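Local coordinates for protein endonuclease 2 (Arabidopsis thaliana, PDB 4CXP) that cleaves RNA and single-stranded DNA, and double-stranded DNA less readily, into 5'-phosphorylated products with the aid of divalent metal ions, at residues H58-P63 with R83-A88; G87-Y92 with A204-Y209; I125-H130 with N152-W157. All blocks are in the same frame, centred on the assembly; numbering follows the deposited sequence. Where two conformers were deposited one is given.

Interaction 1 of 3, residues H58-P63 with R83-A88; sequences HYINTP and RCVAGA. With ZN (zinc ion), chain E; NAG (2-acetamido-2-deoxy-beta-D-glucopyranose), chain B; NAG (2-acetamido-2-deoxy-beta-D-glucopyranose), chain C.
The peptide carbonyl of Tyr59 receives Val85 N, a hydrogen bond of 3.0 Å to Tyr59 O. His58 ND1 binds a zinc ion at 2.2 Å, and Phe121 packs edge-to-face with the His58 ring. The Arg83 guanidinium takes O3 of the chain B GlcNAc at its edge, in plane, while O6 of the chain C GlcNAc lies over one face. Here the start of helix 85-96 in the S1/P1 nuclease fold is laid against residues 58-60, which lead from the zinc ligand His58 into strand 60-62. Cys84 occupies the N-cap position and is disulfide-bonded to Cys74. NH1 and NH2 of Arg83 both donate to O3 of the chain B GlcNAc, at 3.0 and 3.1 Å. NH2 is also hydrogen-bonded to Trp53 O. A leucine at Arg83 would probably leave O3 of that GlcNAc and Trp53 O without these donors, and the glycan freer to move. Val85 presses CB on the His58 carbonyl carbon, C, at 3.7 Å. Its CG1 stands between the backbone N and the carbonyl carbon (chi1 68°), which turns this methyl to Ile60. Ile60 CG1 lies 3.8 Å from Val85 CG1, and Ile60 CD1 ends 4.2 Å from Ala86 CB.

Interaction 2 of 3, residues G87-Y92 with A204-Y209; sequences GAIYNY and ACPDIY. With NAG (2-acetamido-2-deoxy-beta-D-glucopyranose), chain B.
Tyr90 has CG anti to its carbonyl carbon and beside its backbone N (chi1 -73°), which carries the ring across to Pro206 and its hydroxyl to Asp207. The first torsion of Asp207 is of the same kind (chi1 -63°) and brings the carboxylate to meet it. Pro206 CG sits over one face of the Tyr90 ring, 3.6 Å from the centroid and 17° off the normal. This is a CH-pi contact. The ring ends in a hydrogen bond from Tyr90 OH to Asp207 OD2, 2.8 Å long. OD2 lies at the ring edge, in plane, but the hydroxyl reaches it from above the carboxylate plane. A water adds a second link, donating to Tyr90 OH and accepting from Asp207 N at 2.9 Å. The other carboxylate oxygen, Asp207 OD1, is bonded to Tyr68 OH, so both oxygens are engaged and the carboxylate is held against turning. Beside the ring, Ile89 CG2 meets Ala204 CB at 4.0 Å and Ile89 CD1 meets Pro206 CB at 4.1 Å.

Asn91 is N-glycosylated, its ND2 joined to C1 of the chain B GlcNAc. Tyr92 OH is hydrogen-bonded to O6 of this sugar at 2.8 Å, and the Tyr92 ring stacks with Phe117. The contact thus joins helix 85-96 to residues 204-207, which lead into helix 206-221, with Ile89 also resting on Phe121 of helix 111-124.

Interaction 3 of 3, residues I125-H130 with N152-W157; sequences IHQPLH and NLHHIW. With ZN (zinc ion), chain F.
His130 and His154 meet at a shared zinc ion. The metal bonds are 2.1 Å from His130 NE2 and 2.2 Å from His154 NE2. A water also binds the zinc, and both carboxylate oxygens of Asp158 join it. The two NE2 atoms are only 3.2 Å apart because both hold the metal; the ring planes are inclined at 43°. Each ring is fixed on its other nitrogen. His130 ND1 is hydrogen-bonded to His58 O, and His154 ND1 to Gly138 O.

Among the polar contacts, Gln127 works as a second-shell residue. Its CG lies anti to the backbone N (chi1 -152°) and the chain then bends at chi2 (-75°). The amide is thereby folded back, so that OE1 accepts from Leu129 N at 2.8 Å. NE2 donates to Asp158 OD1, which is likely to steady that metal ligand. NE2 also lies over one face of the His154 ring, displaced toward the rim. On the helix side, Asn152 is the N-cap, its OD1 accepting from His155 N at 2.9 Å.

The apolar contacts centre on Leu129 and Trp157. Leu129 CD1 lies 3.7 Å from Trp157 CD1 and 3.8 Å from Leu153 CG. Pro128 CG reaches the six-membered ring of the indole, 3.9 Å from Trp157 CZ3. Trp157 NE1 is hydrogen-bonded to Tyr235 OH.

Two histidines and an aspartate, with His154 and Asp158 one helical turn apart, supply the protein ligands of one of the three metal sites characteristic of S1/P1 nucleases.

In the fold
Interactions 1 and 3 build neighbouring parts of the active site. The zinc ion of His58 and the zinc ion of His130 and His154 are 5.7 Å apart. Asp124 binds the zinc ion of His58 and also the third metal, held by Trp1 and His6. Bound sulfate comes within about 3 Å, nearest atoms, of the His58 side chain and likewise of that of His130. Two polar ties join the contacts: His58 O to the ring atom His130 ND1 (2.7 Å), and, between main chains, Ile60 N to His130 O (2.8 Å), where strands 60-62 and 131-133 begin to pair in parallel. Interaction 2 continues interaction 1 along helix 85-96, away from the metals. Ile125 joins all three, with CG1 3.7 Å from Val85 CG1 and CG2 3.7 Å from Ile89 CD1.

Interaction 1 of 3, residues H58-P63 with R83-A88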
loop_
_atom_site.group_PDB
_atom_site.type_symbol
_atom_site.label_atom_id
_atom_site.label_comp_id
_atom_site.label_asym_id
_atom_site.label_seq_id
_atom_site.Cartn_x
_atom_site.Cartn_y
_atom_site.Cartn_z
ATOM N N HIS A 58 1.203 8.714 5.489
ATOM C CA HIS A 58 1.211 7.271 5.247
ATOM C C HIS A 58 -0.134 6.611 5.503
ATOM O O HIS A 58 -0.305 5.441 5.155
ATOM C CB HIS A 58 2.274 6.582 6.103
ATOM C CG HIS A 58 3.665 6.962 5.721
ATOM N ND1 HIS A 58 4.561 6.071 5.188
ATOM C CD2 HIS A 58 4.280 8.170 5.748
ATOM C CE1 HIS A 58 5.679 6.723 4.910
ATOM N NE2 HIS A 58 5.536 7.997 5.239
ATOM N N TYR A 59 -1.097 7.309 6.108
ATOM C CA TYR A 59 -2.316 6.653 6.549
ATOM C C TYR A 59 -3.489 7.619 6.524
ATOM O O TYR A 59 -3.346 8.810 6.210
ATOM C CB TYR A 59 -2.098 6.022 7.952
ATOM C CG TYR A 59 -1.685 7.049 8.978
ATOM C CD1 TYR A 59 -2.628 7.854 9.625
ATOM C CD2 TYR A 59 -0.348 7.255 9.278
ATOM C CE1 TYR A 59 -2.231 8.815 10.540
ATOM C CE2 TYR A 59 0.041 8.219 10.182
ATOM C CZ TYR A 59 -0.901 8.997 10.815
ATOM O OH TYR A 59 -0.494 9.960 11.709
ATOM N N ILE A 60 -4.663 7.076 6.863
ATOM C CA ILE A 60 -5.900 7.818 7.089
ATOM C C ILE A 60 -6.479 7.305 8.399
ATOM O O ILE A 60 -6.621 6.097 8.576
ATOM C CB ILE A 60 -6.934 7.599 5.975
ATOM C CG1 ILE A 60 -6.421 8.147 4.657
ATOM C CG2 ILE A 60 -8.245 8.250 6.335
ATOM C CD1 ILE A 60 -7.133 7.650 3.428
ATOM N N ASN A 61 -6.841 8.231 9.286
ATOM C CA ASN A 61 -7.587 7.929 10.501
ATOM C C ASN A 61 -9.071 8.154 10.270
ATOM O O ASN A 61 -9.471 9.229 9.830
ATOM C CB ASN A 61 -7.162 8.869 11.632
ATOM C CG ASN A 61 -5.839 8.507 12.246
ATOM O OD1 ASN A 61 -5.488 7.339 12.344
ATOM N ND2 ASN A 61 -5.104 9.514 12.692
ATOM N N THR A 62 -9.891 7.167 10.604
ATOM C CA THR A 62 -11.338 7.254 10.453
ATOM C C THR A 62 -12.020 7.107 11.815
ATOM O O THR A 62 -11.430 6.628 12.793
ATOM C CB THR A 62 -11.895 6.105 9.596
ATOM O OG1 THR A 62 -11.744 4.859 10.296
ATOM C CG2 THR A 62 -11.218 6.027 8.271
ATOM N N PRO A 63 -13.308 7.467 11.876
ATOM C CA PRO A 63 -14.142 7.125 13.039
ATOM C C PRO A 63 -14.276 5.601 13.184
ATOM O O PRO A 63 -13.906 4.861 12.275
ATOM C CB PRO A 63 -15.485 7.789 12.725
ATOM C CG PRO A 63 -15.175 8.830 11.684
ATOM C CD PRO A 63 -14.051 8.253 10.878
ATOM N N ARG A 83 -3.877 16.239 4.508
ATOM C CA ARG A 83 -2.679 15.621 5.041
ATOM C C ARG A 83 -2.959 14.192 5.520
ATOM O O ARG A 83 -3.006 13.890 6.708
ATOM C CB ARG A 83 -2.027 16.511 6.085
ATOM C CG ARG A 83 -1.724 17.906 5.505
ATOM C CD ARG A 83 -0.570 18.588 6.180
ATOM N NE ARG A 83 0.679 17.885 5.935
ATOM C CZ ARG A 83 1.434 18.009 4.842
ATOM N NH1 ARG A 83 1.104 18.818 3.851
ATOM N NH2 ARG A 83 2.567 17.340 4.761
ATOM N N CYS A 84 -3.116 13.328 4.526
ATOM C CA CYS A 84 -3.330 11.904 4.707
ATOM C C CYS A 84 -2.834 11.214 3.434
ATOM O O CYS A 84 -2.481 11.880 2.463
ATOM C CB CYS A 84 -4.806 11.589 4.970
ATOM S SG CYS A 84 -5.862 11.473 3.496
ATOM N N VAL A 85 -2.825 9.887 3.412
ATOM C CA VAL A 85 -2.263 9.188 2.262
ATOM C C VAL A 85 -3.012 9.478 0.957
ATOM O O VAL A 85 -2.387 9.511 -0.097
ATOM C CB VAL A 85 -2.110 7.675 2.567
ATOM C CG1 VAL A 85 -3.433 6.946 2.718
ATOM C CG2 VAL A 85 -1.219 7.003 1.556
ATOM N N ALA A 86 -4.335 9.645 1.002
ATOM C CA ALA A 86 -5.064 10.023 -0.214
ATOM C C ALA A 86 -4.613 11.392 -0.735
ATOM O O ALA A 86 -4.367 11.571 -1.924
ATOM C CB ALA A 86 -6.578 10.005 0.005
ATOM N N GLY A 87 -4.545 12.375 0.156
ATOM C CA GLY A 87 -4.081 13.698 -0.213
ATOM C C GLY A 87 -2.655 13.695 -0.738
ATOM O O GLY A 87 -2.330 14.424 -1.673
ATOM N N ALA A 88 -1.806 12.853 -0.163
ATOM C CA ALA A 88 -0.432 12.725 -0.633
ATOM C C ALA A 88 -0.396 12.151 -2.046
ATOM O O ALA A 88 0.372 12.606 -2.889
ATOM C CB ALA A 88 0.377 11.870 0.311
HETATM ZN ZN ZN E . 4.612 3.887 4.995
HETATM C C1 NAG B . 3.224 17.765 -1.349
HETATM C C2 NAG B . 3.012 17.703 0.194
HETATM C C3 NAG B . 3.787 18.839 0.847
HETATM C C4 NAG B . 5.248 18.784 0.402
HETATM C C5 NAG B . 5.371 18.628 -1.115
HETATM C C6 NAG B . 6.786 18.300 -1.549
HETATM C C7 NAG B . 0.831 16.679 0.706
HETATM C C8 NAG B . -0.583 16.887 1.134
HETATM N N2 NAG B . 1.613 17.760 0.612
HETATM O O3 NAG B . 3.639 18.772 2.271
HETATM O O4 NAG B . 5.959 19.971 0.697
HETATM O O5 NAG B . 4.562 17.592 -1.635
HETATM O O6 NAG B . 7.220 17.136 -0.870
HETATM O O7 NAG B . 1.254 15.547 0.436
HETATM C C1 NAG C . 6.540 20.076 1.969
HETATM C C2 NAG C . 7.712 21.065 1.880
HETATM C C3 NAG C . 8.324 21.278 3.252
HETATM C C4 NAG C . 7.250 21.676 4.249
HETATM C C5 NAG C . 6.068 20.709 4.185
HETATM C C6 NAG C . 4.912 21.146 5.068
HETATM C C7 NAG C . 8.826 21.122 -0.293
HETATM C C8 NAG C . 9.976 20.650 -1.132
HETATM N N2 NAG C . 8.753 20.645 0.947
HETATM O O3 NAG C . 9.336 22.263 3.180
HETATM O O4 NAG C . 7.856 21.632 5.535
HETATM O O5 NAG C . 5.583 20.609 2.864
HETATM O O6 NAG C . 3.809 20.287 4.886
HETATM O O7 NAG C . 8.000 21.903 -0.763
#

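Interaction 2 of 3, residues G87-Y92 with A204-Y209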
loop_
_atom_site.group_PDB
_atom_site.type_symbol
_atom_site.label_atom_id
_atom_site.label_comp_id
_atom_site.label_asym_id
_atom_site.label_seq_id
_atom_site.Cartn_x
_atom_site.Cartn_y
_atom_site.Cartn_z
ATOM N N GLY A 87 -4.545 12.375 0.156
ATOM C CA GLY A 87 -4.081 13.698 -0.213
ATOM C C GLY A 87 -2.655 13.695 -0.738
ATOM O O GLY A 87 -2.330 14.424 -1.673
ATOM N N ALA A 88 -1.806 12.853 -0.163
ATOM C CA ALA A 88 -0.432 12.725 -0.633
ATOM C C ALA A 88 -0.396 12.151 -2.046
ATOM O O ALA A 88 0.372 12.606 -2.889
ATOM C CB ALA A 88 0.377 11.870 0.311
ATOM N N ILE A 89 -1.226 11.146 -2.316
ATOM C CA ILE A 89 -1.256 10.591 -3.664
ATOM C C ILE A 89 -1.686 11.662 -4.673
ATOM O O ILE A 89 -1.074 11.794 -5.716
ATOM C CB ILE A 89 -2.121 9.330 -3.720
ATOM C CG1 ILE A 89 -1.401 8.184 -2.992
ATOM C CG2 ILE A 89 -2.451 8.933 -5.151
ATOM C CD1 ILE A 89 -2.278 6.986 -2.691
ATOM N N TYR A 90 -2.720 12.433 -4.360
ATOM C CA TYR A 90 -3.092 13.518 -5.259
ATOM C C TYR A 90 -1.931 14.488 -5.478
ATOM O O TYR A 90 -1.663 14.896 -6.608
ATOM C CB TYR A 90 -4.296 14.271 -4.717
ATOM C CG TYR A 90 -5.639 13.560 -4.809
ATOM C CD1 TYR A 90 -6.121 13.058 -6.008
ATOM C CD2 TYR A 90 -6.443 13.445 -3.688
ATOM C CE1 TYR A 90 -7.380 12.488 -6.085
ATOM C CE2 TYR A 90 -7.697 12.865 -3.752
ATOM C CZ TYR A 90 -8.169 12.391 -4.956
ATOM O OH TYR A 90 -9.425 11.811 -5.036
ATOM N N ASN A 91 -1.245 14.845 -4.401
ATOM C CA ASN A 91 -0.138 15.810 -4.467
ATOM C C ASN A 91 0.971 15.348 -5.377
ATOM O O ASN A 91 1.388 16.066 -6.298
ATOM C CB ASN A 91 0.418 15.954 -3.074
ATOM C CG ASN A 91 1.464 17.007 -2.903
ATOM O OD1 ASN A 91 1.560 17.989 -3.649
ATOM N ND2 ASN A 91 2.271 16.801 -1.864
ATOM N N TYR A 92 1.484 14.152 -5.108
ATOM C CA TYR A 92 2.658 13.685 -5.821
ATOM C C TYR A 92 2.334 13.259 -7.242
ATOM O O TYR A 92 3.176 13.423 -8.135
ATOM C CB TYR A 92 3.403 12.629 -4.989
ATOM C CG TYR A 92 3.990 13.223 -3.727
ATOM C CD1 TYR A 92 5.018 14.139 -3.809
ATOM C CD2 TYR A 92 3.492 12.927 -2.470
ATOM C CE1 TYR A 92 5.529 14.739 -2.676
ATOM C CE2 TYR A 92 3.996 13.523 -1.334
ATOM C CZ TYR A 92 5.020 14.426 -1.439
ATOM O OH TYR A 92 5.489 15.016 -0.298
ATOM N N ALA A 204 -5.401 10.056 -10.727
ATOM C CA ALA A 204 -5.375 9.106 -9.629
ATOM C C ALA A 204 -6.729 9.062 -8.888
ATOM O O ALA A 204 -7.382 10.075 -8.759
ATOM C CB ALA A 204 -4.261 9.476 -8.662
ATOM N N CYS A 205 -7.092 7.886 -8.369
ATOM C CA CYS A 205 -8.362 7.637 -7.690
ATOM C C CYS A 205 -8.201 7.088 -6.257
ATOM O O CYS A 205 -8.808 6.065 -5.920
ATOM C CB CYS A 205 -9.172 6.622 -8.517
ATOM S SG CYS A 205 -10.050 7.333 -9.931
ATOM N N PRO A 206 -7.379 7.715 -5.413
ATOM C CA PRO A 206 -7.101 7.122 -4.118
ATOM C C PRO A 206 -8.313 6.916 -3.230
ATOM O O PRO A 206 -8.284 6.025 -2.373
ATOM C CB PRO A 206 -6.141 8.128 -3.481
ATOM C CG PRO A 206 -6.467 9.429 -4.152
ATOM C CD PRO A 206 -6.718 9.023 -5.572
ATOM N N ASP A 207 -9.348 7.739 -3.355
ATOM C CA ASP A 207 -10.482 7.604 -2.458
ATOM C C ASP A 207 -11.206 6.272 -2.662
ATOM O O ASP A 207 -11.781 5.712 -1.721
ATOM C CB ASP A 207 -11.419 8.802 -2.597
ATOM C CG ASP A 207 -10.745 10.120 -2.195
ATOM O OD1 ASP A 207 -9.868 10.109 -1.312
ATOM O OD2 ASP A 207 -11.056 11.174 -2.791
ATOM N N ILE A 208 -11.181 5.755 -3.887
ATOM C CA ILE A 208 -11.742 4.443 -4.187
ATOM C C ILE A 208 -11.027 3.377 -3.348
ATOM O O ILE A 208 -11.635 2.480 -2.758
ATOM C CB ILE A 208 -11.580 4.132 -5.710
ATOM C CG1 ILE A 208 -12.347 5.154 -6.563
ATOM C CG2 ILE A 208 -12.008 2.704 -6.030
ATOM C CD1 ILE A 208 -13.829 5.233 -6.282
ATOM N N TYR A 209 -9.707 3.470 -3.331
ATOM C CA TYR A 209 -8.868 2.472 -2.713
ATOM C C TYR A 209 -8.987 2.518 -1.199
ATOM O O TYR A 209 -9.031 1.487 -0.524
ATOM C CB TYR A 209 -7.407 2.625 -3.148
ATOM C CG TYR A 209 -7.210 2.918 -4.628
ATOM C CD1 TYR A 209 -8.122 2.498 -5.589
ATOM C CD2 TYR A 209 -6.112 3.623 -5.060
ATOM C CE1 TYR A 209 -7.974 2.802 -6.925
ATOM C CE2 TYR A 209 -5.935 3.921 -6.412
ATOM C CZ TYR A 209 -6.873 3.495 -7.331
ATOM O OH TYR A 209 -6.712 3.779 -8.675
HETATM C C1 NAG B . 3.224 17.765 -1.349
HETATM C C2 NAG B . 3.012 17.703 0.194
HETATM C C3 NAG B . 3.787 18.839 0.847
HETATM C C4 NAG B . 5.248 18.784 0.402
HETATM C C5 NAG B . 5.371 18.628 -1.115
HETATM C C6 NAG B . 6.786 18.300 -1.549
HETATM C C7 NAG B . 0.831 16.679 0.706
HETATM C C8 NAG B . -0.583 16.887 1.134
HETATM N N2 NAG B . 1.613 17.760 0.612
HETATM O O3 NAG B . 3.639 18.772 2.271
HETATM O O4 NAG B . 5.959 19.971 0.697
HETATM O O5 NAG B . 4.562 17.592 -1.635
HETATM O O6 NAG B . 7.220 17.136 -0.870
HETATM O O7 NAG B . 1.254 15.547 0.436
HETATM O O HOH W 1 -10.325 9.227 -5.678
#

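Interaction 3 of 3, residues I125-H130 with N152-W157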
loop_
_atom_site.group_PDB
_atom_site.type_symbol
_atom_site.label_atom_id
_atom_site.label_comp_id
_atom_site.label_asym_id
_atom_site.label_seq_id
_atom_site.Cartn_x
_atom_site.Cartn_y
_atom_site.Cartn_z
ATOM N N ILE A 125 -1.900 2.944 0.891
ATOM C CA ILE A 125 -3.345 3.130 0.849
ATOM C C ILE A 125 -4.073 1.821 0.604
ATOM O O ILE A 125 -5.289 1.769 0.769
ATOM C CB ILE A 125 -3.753 4.226 -0.151
ATOM C CG1 ILE A 125 -5.132 4.789 0.184
ATOM C CG2 ILE A 125 -3.660 3.726 -1.591
ATOM C CD1 ILE A 125 -5.441 6.062 -0.576
ATOM N N HIS A 126 -3.353 0.764 0.223
ATOM C CA HIS A 126 -3.924 -0.568 0.066
ATOM C C HIS A 126 -3.806 -1.461 1.290
ATOM O O HIS A 126 -4.401 -2.533 1.309
ATOM C CB HIS A 126 -3.338 -1.265 -1.177
ATOM C CG HIS A 126 -3.939 -0.771 -2.449
ATOM N ND1 HIS A 126 -3.506 0.342 -3.124
ATOM C CD2 HIS A 126 -5.019 -1.216 -3.129
ATOM C CE1 HIS A 126 -4.304 0.555 -4.163
ATOM N NE2 HIS A 126 -5.232 -0.377 -4.195
ATOM N N GLN A 127 -3.053 -1.052 2.299
ATOM C CA GLN A 127 -2.970 -1.834 3.532
ATOM C C GLN A 127 -4.237 -1.490 4.328
ATOM O O GLN A 127 -4.438 -0.332 4.676
ATOM C CB GLN A 127 -1.682 -1.454 4.284
ATOM C CG GLN A 127 -1.067 -2.519 5.183
ATOM C CD GLN A 127 -1.806 -2.755 6.488
ATOM O OE1 GLN A 127 -2.993 -3.088 6.486
ATOM N NE2 GLN A 127 -1.110 -2.614 7.604
ATOM N N PRO A 128 -5.146 -2.460 4.575
ATOM C CA PRO A 128 -6.403 -2.100 5.241
ATOM C C PRO A 128 -6.238 -1.277 6.508
ATOM O O PRO A 128 -7.010 -0.338 6.750
ATOM C CB PRO A 128 -7.049 -3.460 5.500
ATOM C CG PRO A 128 -6.539 -4.305 4.355
ATOM C CD PRO A 128 -5.104 -3.877 4.202
ATOM N N LEU A 129 -5.266 -1.628 7.344
ATOM C CA LEU A 129 -5.081 -0.912 8.602
ATOM C C LEU A 129 -4.341 0.408 8.478
ATOM O O LEU A 129 -4.146 1.074 9.467
ATOM C CB LEU A 129 -4.494 -1.810 9.678
ATOM C CG LEU A 129 -5.429 -2.919 10.158
ATOM C CD1 LEU A 129 -4.738 -3.791 11.179
ATOM C CD2 LEU A 129 -6.708 -2.375 10.746
ATOM N N HIS A 130 -3.998 0.816 7.255
ATOM C CA HIS A 130 -3.609 2.198 6.978
ATOM C C HIS A 130 -4.807 3.104 6.690
ATOM O O HIS A 130 -4.607 4.289 6.507
ATOM C CB HIS A 130 -2.583 2.276 5.846
ATOM C CG HIS A 130 -1.193 1.996 6.308
ATOM N ND1 HIS A 130 -0.174 2.901 6.187
ATOM C CD2 HIS A 130 -0.662 0.934 6.961
ATOM C CE1 HIS A 130 0.917 2.415 6.744
ATOM N NE2 HIS A 130 0.653 1.215 7.223
ATOM N N ASN A 152 1.435 -6.519 17.543
ATOM C CA ASN A 152 0.210 -5.747 17.422
ATOM C C ASN A 152 -0.450 -6.013 16.070
ATOM O O ASN A 152 0.181 -6.467 15.117
ATOM C CB ASN A 152 0.424 -4.259 17.708
ATOM C CG ASN A 152 1.189 -3.558 16.623
ATOM O OD1 ASN A 152 0.714 -3.412 15.512
ATOM N ND2 ASN A 152 2.390 -3.104 16.941
ATOM N N LEU A 153 -1.747 -5.735 16.001
ATOM C CA LEU A 153 -2.521 -6.106 14.833
ATOM C C LEU A 153 -2.039 -5.355 13.581
ATOM O O LEU A 153 -2.032 -5.902 12.482
ATOM C CB LEU A 153 -4.005 -5.868 15.080
ATOM C CG LEU A 153 -4.929 -6.391 13.987
ATOM C CD1 LEU A 153 -4.839 -7.905 13.843
ATOM C CD2 LEU A 153 -6.355 -5.941 14.258
ATOM N N HIS A 154 -1.668 -4.088 13.741
ATOM C CA HIS A 154 -1.158 -3.342 12.617
ATOM C C HIS A 154 0.071 -4.020 11.995
ATOM O O HIS A 154 0.161 -4.177 10.776
ATOM C CB HIS A 154 -0.846 -1.893 13.016
ATOM C CG HIS A 154 -0.478 -1.055 11.848
ATOM N ND1 HIS A 154 -1.364 -0.211 11.229
ATOM C CD2 HIS A 154 0.660 -0.987 11.124
ATOM C CE1 HIS A 154 -0.777 0.351 10.188
ATOM N NE2 HIS A 154 0.454 -0.120 10.090
ATOM N N HIS A 155 1.000 -4.415 12.856
ATOM C CA HIS A 155 2.212 -5.061 12.414
ATOM C C HIS A 155 1.929 -6.400 11.736
ATOM O O HIS A 155 2.624 -6.790 10.793
ATOM C CB HIS A 155 3.168 -5.235 13.607
ATOM C CG HIS A 155 4.556 -5.638 13.208
ATOM N ND1 HIS A 155 4.978 -6.946 13.099
ATOM C CD2 HIS A 155 5.623 -4.880 12.879
ATOM C CE1 HIS A 155 6.253 -6.974 12.750
ATOM N NE2 HIS A 155 6.667 -5.733 12.608
ATOM N N ILE A 156 0.928 -7.111 12.218
ATOM C CA ILE A 156 0.539 -8.370 11.586
ATOM C C ILE A 156 0.176 -8.124 10.125
ATOM O O ILE A 156 0.552 -8.913 9.255
ATOM C CB ILE A 156 -0.579 -9.046 12.409
ATOM C CG1 ILE A 156 0.044 -9.643 13.687
ATOM C CG2 ILE A 156 -1.310 -10.099 11.599
ATOM C CD1 ILE A 156 -0.962 -10.051 14.730
ATOM N N TRP A 157 -0.577 -7.055 9.851
ATOM C CA TRP A 157 -0.946 -6.706 8.495
ATOM C C TRP A 157 0.195 -6.098 7.699
ATOM O O TRP A 157 0.328 -6.374 6.500
ATOM C CB TRP A 157 -2.206 -5.835 8.531
ATOM C CG TRP A 157 -3.417 -6.674 8.760
ATOM C CD1 TRP A 157 -3.858 -7.211 9.948
ATOM C CD2 TRP A 157 -4.264 -7.221 7.739
ATOM N NE1 TRP A 157 -4.944 -8.016 9.712
ATOM C CE2 TRP A 157 -5.214 -8.031 8.371
ATOM C CE3 TRP A 157 -4.318 -7.079 6.350
ATOM C CZ2 TRP A 157 -6.202 -8.707 7.662
ATOM C CZ3 TRP A 157 -5.306 -7.732 5.657
ATOM C CH2 TRP A 157 -6.233 -8.539 6.311
HETATM ZN ZN ZN F . 1.973 0.279 8.603
HETATM O O HOH W 2 2.777 1.682 9.926
#